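Local coordinates for beta subunit of photoactivated adenylyl cyclase (Beggiatoa sp. PS, PDB 5M2A), which probably acts as a blue-light-regulated adenylyl cyclase, in which a flavin-binding BLUF sensor domain controls a catalytic domain that makes cyclic AMP from ATP, at residues V152-F157 with V256-M261; T247-S252 with Y291-T296. One frame throughout, in Å; residues are numbered along the deposited sequence.

Contact 1. Residues V152-F157 with V256-M261; sequences VEKIIF and VIEGNM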
loop_
_atom_site.group_PDB
_atom_site.type_symbol
_atom_site.label_atom_id
_atom_site.label_comp_id
_atom_site.label_asym_id
_atom_site.label_seq_id
_atom_site.Cartn_x
_atom_site.Cartn_y
_atom_site.Cartn_z
ATOM N N VAL A 152 8.631 6.741 17.295
ATOM C CA VAL A 152 8.162 8.111 17.158
ATOM C C VAL A 152 6.891 8.269 17.980
ATOM O O VAL A 152 6.199 7.298 18.293
ATOM C CB VAL A 152 7.920 8.496 15.681
ATOM C CG1 VAL A 152 9.248 8.595 14.933
ATOM C CG2 VAL A 152 7.016 7.488 15.013
ATOM N N GLU A 153 6.600 9.512 18.353
ATOM C CA GLU A 153 5.359 9.842 19.050
ATOM C C GLU A 153 4.305 10.221 18.012
ATOM O O GLU A 153 4.496 11.178 17.258
ATOM C CB GLU A 153 5.598 10.990 20.032
ATOM C CG GLU A 153 6.523 10.624 21.177
ATOM C CD GLU A 153 7.254 11.823 21.780
ATOM O OE1 GLU A 153 7.602 12.765 21.034
ATOM O OE2 GLU A 153 7.489 11.820 23.006
ATOM N N LYS A 154 3.201 9.474 17.959
ATOM C CA LYS A 154 2.189 9.722 16.946
ATOM C C LYS A 154 0.796 9.668 17.553
ATOM O O LYS A 154 0.525 8.891 18.475
ATOM C CB LYS A 154 2.229 8.682 15.804
ATOM C CG LYS A 154 3.458 8.722 14.916
ATOM C CD LYS A 154 3.450 9.944 14.023
ATOM C CE LYS A 154 4.353 9.759 12.805
ATOM N NZ LYS A 154 4.510 11.046 12.073
ATOM N N ILE A 155 -0.086 10.480 16.986
ATOM C CA ILE A 155 -1.522 10.316 17.167
ATOM C C ILE A 155 -1.981 9.371 16.075
ATOM O O ILE A 155 -1.727 9.618 14.891
ATOM C CB ILE A 155 -2.264 11.659 17.083
ATOM C CG1 ILE A 155 -1.834 12.557 18.247
ATOM C CG2 ILE A 155 -3.795 11.430 17.077
ATOM C CD1 ILE A 155 -2.401 13.981 18.198
ATOM N N ILE A 156 -2.632 8.286 16.465
ATOM C CA ILE A 156 -3.152 7.317 15.513
ATOM C C ILE A 156 -4.636 7.589 15.340
ATOM O O ILE A 156 -5.362 7.770 16.321
ATOM C CB ILE A 156 -2.892 5.874 15.986
ATOM C CG1 ILE A 156 -1.398 5.672 16.244
ATOM C CG2 ILE A 156 -3.370 4.874 14.941
ATOM C CD1 ILE A 156 -0.544 5.739 14.971
ATOM N N PHE A 157 -5.079 7.600 14.088
ATOM C CA PHE A 157 -6.448 7.904 13.702
ATOM C C PHE A 157 -7.050 6.648 13.078
ATOM O O PHE A 157 -6.428 6.027 12.217
ATOM C CB PHE A 157 -6.415 9.100 12.721
ATOM C CG PHE A 157 -7.717 9.379 11.993
ATOM C CD1 PHE A 157 -8.168 8.547 10.974
ATOM C CD2 PHE A 157 -8.426 10.548 12.262
ATOM C CE1 PHE A 157 -9.349 8.826 10.283
ATOM C CE2 PHE A 157 -9.616 10.840 11.561
ATOM C CZ PHE A 157 -10.073 9.981 10.578
ATOM N N VAL A 256 5.131 4.686 18.759
ATOM C CA VAL A 256 4.938 3.688 17.721
ATOM C C VAL A 256 6.226 3.590 16.931
ATOM O O VAL A 256 6.932 4.587 16.745
ATOM C CB VAL A 256 3.750 4.011 16.789
ATOM C CG1 VAL A 256 2.433 3.998 17.576
ATOM C CG2 VAL A 256 3.946 5.345 16.106
ATOM N N ILE A 257 6.553 2.379 16.521
ATOM C CA ILE A 257 7.686 2.152 15.642
ATOM C C ILE A 257 7.188 2.335 14.218
ATOM O O ILE A 257 6.178 1.745 13.831
ATOM C CB ILE A 257 8.273 0.751 15.855
ATOM C CG1 ILE A 257 8.722 0.599 17.308
ATOM C CG2 ILE A 257 9.440 0.503 14.893
ATOM C CD1 ILE A 257 9.193 -0.802 17.645
ATOM N N GLU A 258 7.877 3.169 13.447
ATOM C CA GLU A 258 7.503 3.441 12.066
ATOM C C GLU A 258 8.646 3.021 11.158
ATOM O O GLU A 258 9.802 3.366 11.416
ATOM C CB GLU A 258 7.179 4.927 11.853
ATOM C CG GLU A 258 6.926 5.283 10.389
ATOM C CD GLU A 258 6.169 6.592 10.204
ATOM O OE1 GLU A 258 5.074 6.569 9.595
ATOM O OE2 GLU A 258 6.663 7.643 10.670
ATOM N N GLY A 259 8.331 2.265 10.118
ATOM C CA GLY A 259 9.362 1.844 9.194
ATOM C C GLY A 259 8.953 0.627 8.386
ATOM O O GLY A 259 7.802 0.196 8.395
ATOM N N ASN A 260 9.940 0.097 7.677
ATOM C CA ASN A 260 9.748 -1.056 6.814
ATOM C C ASN A 260 9.680 -2.323 7.647
ATOM O O ASN A 260 10.525 -2.543 8.516
ATOM C CB ASN A 260 10.907 -1.153 5.822
ATOM C CG ASN A 260 11.049 0.092 4.985
ATOM O OD1 ASN A 260 10.053 0.642 4.520
ATOM N ND2 ASN A 260 12.289 0.549 4.790
ATOM N N MET A 261 8.689 -3.163 7.373
ATOM C CA MET A 261 8.569 -4.431 8.068
ATOM C C MET A 261 8.091 -5.504 7.104
ATOM O O MET A 261 7.340 -5.238 6.163
ATOM C CB MET A 261 7.631 -4.320 9.272
ATOM C CG MET A 261 8.325 -3.754 10.500
ATOM S SD MET A 261 7.184 -2.973 11.645
ATOM C CE MET A 261 7.337 -1.242 11.203
HETATM O O HOH W 1 5.819 10.248 10.012
#
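This is a short antiparallel β contact, with Val152 and Val256 as a hydrogen-bonded pair, near the start of strand 150-161 and the end of strand 247-258 in the cyclase domain. Two nearly straight backbone bonds define it: Val152 N donates to Val256 O at 2.8 Å (177°), and Val256 N returns a bond to Val152 O at 2.9 Å. The local axes of 152-157 and 256-258 make 105°, which fits the single bridge found between the segments; the ladder continues with Lys154 bonded to Gly254 and Ile156 to Ser252. On the shared face, Val152 CG2 lies 3.9 Å from Val256 CG2, a methyl-to-methyl contact. The same Val256 branch receives Lys154 CG at 3.6 Å, the lysine chain passing at roughly a right angle, while Ile156 CD1 approaches the other branch, CG1. Farther along, Glu258, its CG anti to the backbone N (chi1 174°) and its chain extended beyond, crosses the lysine chain at about a right angle. Lys154 NZ and Glu258 OE2 remain 4.3 Å apart, too far for a salt bridge; one water joins them, accepting from Lys154 NZ at 2.6 Å and donating to Glu258 OE2 at 2.8 Å. Arg133 forms a long, weak ion pair with the same carboxylate oxygen. Antiparallel pairing of these two central strands is characteristic of the ferredoxin-like core of class III nucleotide cyclases.

Contact 2. Residues T247-S252 with Y291-T296; sequences TGIGLS and YALAFT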
loop_
_atom_site.group_PDB
_atom_site.type_symbol
_atom_site.label_atom_id
_atom_site.label_comp_id
_atom_site.label_asym_id
_atom_site.label_seq_id
_atom_site.Cartn_x
_atom_site.Cartn_y
_atom_site.Cartn_z
ATOM N N THR A 247 -20.025 7.959 10.413
ATOM C CA THR A 247 -18.715 7.457 10.790
ATOM C C THR A 247 -18.556 7.503 12.302
ATOM O O THR A 247 -19.268 8.225 13.004
ATOM C CB THR A 247 -17.592 8.257 10.093
ATOM O OG1 THR A 247 -16.336 7.586 10.260
ATOM C CG2 THR A 247 -17.495 9.658 10.646
ATOM N N GLY A 248 -17.654 6.673 12.801
ATOM C CA GLY A 248 -17.147 6.784 14.167
ATOM C C GLY A 248 -15.660 6.888 14.081
ATOM O O GLY A 248 -15.030 6.311 13.180
ATOM N N ILE A 249 -15.047 7.648 14.990
ATOM C CA ILE A 249 -13.619 7.921 14.892
ATOM C C ILE A 249 -12.980 7.711 16.248
ATOM O O ILE A 249 -13.527 8.146 17.265
ATOM C CB ILE A 249 -13.340 9.345 14.369
ATOM C CG1 ILE A 249 -14.020 9.517 13.001
ATOM C CG2 ILE A 249 -11.838 9.601 14.262
ATOM C CD1 ILE A 249 -13.998 10.922 12.425
ATOM N N GLY A 250 -11.832 7.044 16.259
ATOM C CA GLY A 250 -11.025 6.913 17.470
ATOM C C GLY A 250 -9.646 7.504 17.250
ATOM O O GLY A 250 -9.080 7.389 16.161
ATOM N N LEU A 251 -9.108 8.135 18.294
ATOM C CA LEU A 251 -7.754 8.669 18.249
ATOM C C LEU A 251 -6.980 8.212 19.469
ATOM O O LEU A 251 -7.512 8.193 20.586
ATOM C CB LEU A 251 -7.752 10.192 18.217
ATOM C CG LEU A 251 -8.636 10.934 17.221
ATOM C CD1 LEU A 251 -8.574 12.415 17.531
ATOM C CD2 LEU A 251 -8.184 10.669 15.797
ATOM N N SER A 252 -5.705 7.890 19.271
ATOM C CA SER A 252 -4.850 7.531 20.389
ATOM C C SER A 252 -3.524 8.252 20.216
ATOM O O SER A 252 -3.249 8.841 19.170
ATOM C CB SER A 252 -4.619 6.025 20.475
ATOM O OG SER A 252 -3.860 5.600 19.359
ATOM N N TYR A 291 -21.349 10.129 21.311
ATOM C CA TYR A 291 -20.386 10.934 20.577
ATOM C C TYR A 291 -19.754 10.084 19.485
ATOM O O TYR A 291 -19.508 8.891 19.674
ATOM C CB TYR A 291 -19.259 11.464 21.488
ATOM C CG TYR A 291 -19.776 12.296 22.627
ATOM C CD1 TYR A 291 -20.218 11.704 23.800
ATOM C CD2 TYR A 291 -19.841 13.677 22.520
ATOM C CE1 TYR A 291 -20.708 12.459 24.838
ATOM C CE2 TYR A 291 -20.341 14.447 23.555
ATOM C CZ TYR A 291 -20.765 13.830 24.709
ATOM O OH TYR A 291 -21.254 14.577 25.745
ATOM N N ALA A 292 -19.453 10.725 18.360
ATOM C CA ALA A 292 -18.889 10.052 17.192
ATOM C C ALA A 292 -17.364 10.067 17.163
ATOM O O ALA A 292 -16.765 9.548 16.208
ATOM C CB ALA A 292 -19.435 10.693 15.917
ATOM N N LEU A 293 -16.730 10.668 18.167
ATOM C CA LEU A 293 -15.280 10.757 18.269
ATOM C C LEU A 293 -14.880 10.378 19.686
ATOM O O LEU A 293 -15.449 10.896 20.645
ATOM C CB LEU A 293 -14.796 12.176 17.955
ATOM C CG LEU A 293 -13.348 12.521 18.288
ATOM C CD1 LEU A 293 -12.419 11.689 17.419
ATOM C CD2 LEU A 293 -13.106 14.009 18.079
ATOM N N ALA A 294 -13.908 9.486 19.824
ATOM C CA ALA A 294 -13.400 9.134 21.145
ATOM C C ALA A 294 -11.884 9.095 21.115
ATOM O O ALA A 294 -11.298 8.606 20.149
ATOM C CB ALA A 294 -13.937 7.777 21.618
ATOM N N PHE A 295 -11.243 9.580 22.181
ATOM C CA PHE A 295 -9.790 9.602 22.173
ATOM C C PHE A 295 -9.247 9.498 23.594
ATOM O O PHE A 295 -9.984 9.571 24.589
ATOM C CB PHE A 295 -9.253 10.843 21.431
ATOM C CG PHE A 295 -9.830 12.143 21.908
ATOM C CD1 PHE A 295 -9.390 12.718 23.091
ATOM C CD2 PHE A 295 -10.798 12.803 21.153
ATOM C CE1 PHE A 295 -9.918 13.923 23.538
ATOM C CE2 PHE A 295 -11.334 14.009 21.601
ATOM C CZ PHE A 295 -10.896 14.565 22.782
ATOM N N THR A 296 -7.937 9.292 23.671
ATOM C CA THR A 296 -7.260 9.061 24.940
ATOM C C THR A 296 -6.860 10.369 25.609
ATOM O O THR A 296 -6.863 11.438 24.997
ATOM C CB THR A 296 -6.011 8.203 24.740
ATOM O OG1 THR A 296 -5.109 8.884 23.859
ATOM C CG2 THR A 296 -6.377 6.856 24.135
#
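Phe295 presents its ring to Leu251, whose CD1 comes in obliquely, and Leu293 CG of its own strand lies at the ring edge, in plane. Ile219 of helix 215-235 and Tyr327 and Val329 of strand 324-329 add to the ring's surroundings. The two CB atoms, Leu251 CB and Phe295 CB, are 3.6 Å apart, and beyond that point the phenylalanine side chain leads away from strand 247-258. Leu293, with CG anti to the backbone N (chi1 168°), sends CD1 across to the neighbouring strand, where it meets Ile249 CG2 at 3.8 Å and Leu251 CG at 3.9 Å. These four apolar side chains share one face of the sheet; Ala294 CB points to the other face, where its bridge partner Gly250 has no side chain.

The backbones run parallel, their local axes 11° apart. Ala292 O accepts from Ile249 N at 2.8 Å, Ile249 O from Ala294 N at 2.9 Å, and Ala294 O from Leu251 N at 2.9 Å. A weak fourth bond links Thr296 N to Leu251 O at 3.3 Å. Thr296 is the N-cap residue of helix 297-301: its OG1 caps Val299 N weakly while CG2 rests against Ser252 CB, 4.1 Å away. A valine here would probably leave Val299 N without its side-chain cap, weak as that bond is. Ser252 OG bonds Ala275 O, and Thr247 OG1 bonds Tyr183 OH and the carbonyl of the magnesium ligand Asp160. A parallel strand paired with the central antiparallel sheet, with helix 215-235 packed on the face that carries Ile249, Leu251 and Phe295, belongs to the α/β architecture of the cyclase catalytic domain.

Overall arrangement
Strand 150-161 comes first and supplies 152-157; after two helices, a β-hairpin and helix 215-235, strand 247-258 supplies 247-252 and, at its end, the start of 256-261, which turns at Gly259 into strand 260-261. Contact 1 thus closes a loop of 98 residues. Contact 2 opens inside that loop and closes beyond it, at 291-296, after strand 266-272 and helix 274-285, so the two cross rather than nest. Strand 247-258 serves both, pairing with 150-161 and with 293-296, and the contact centres lie 18 Å apart. They also meet directly: Ile156 N is 2.8 Å from Ser252 O, a probable hydrogen bond, and Phe157 packs on Ile249 and Leu251. Together they join three neighbouring strands of one sheet.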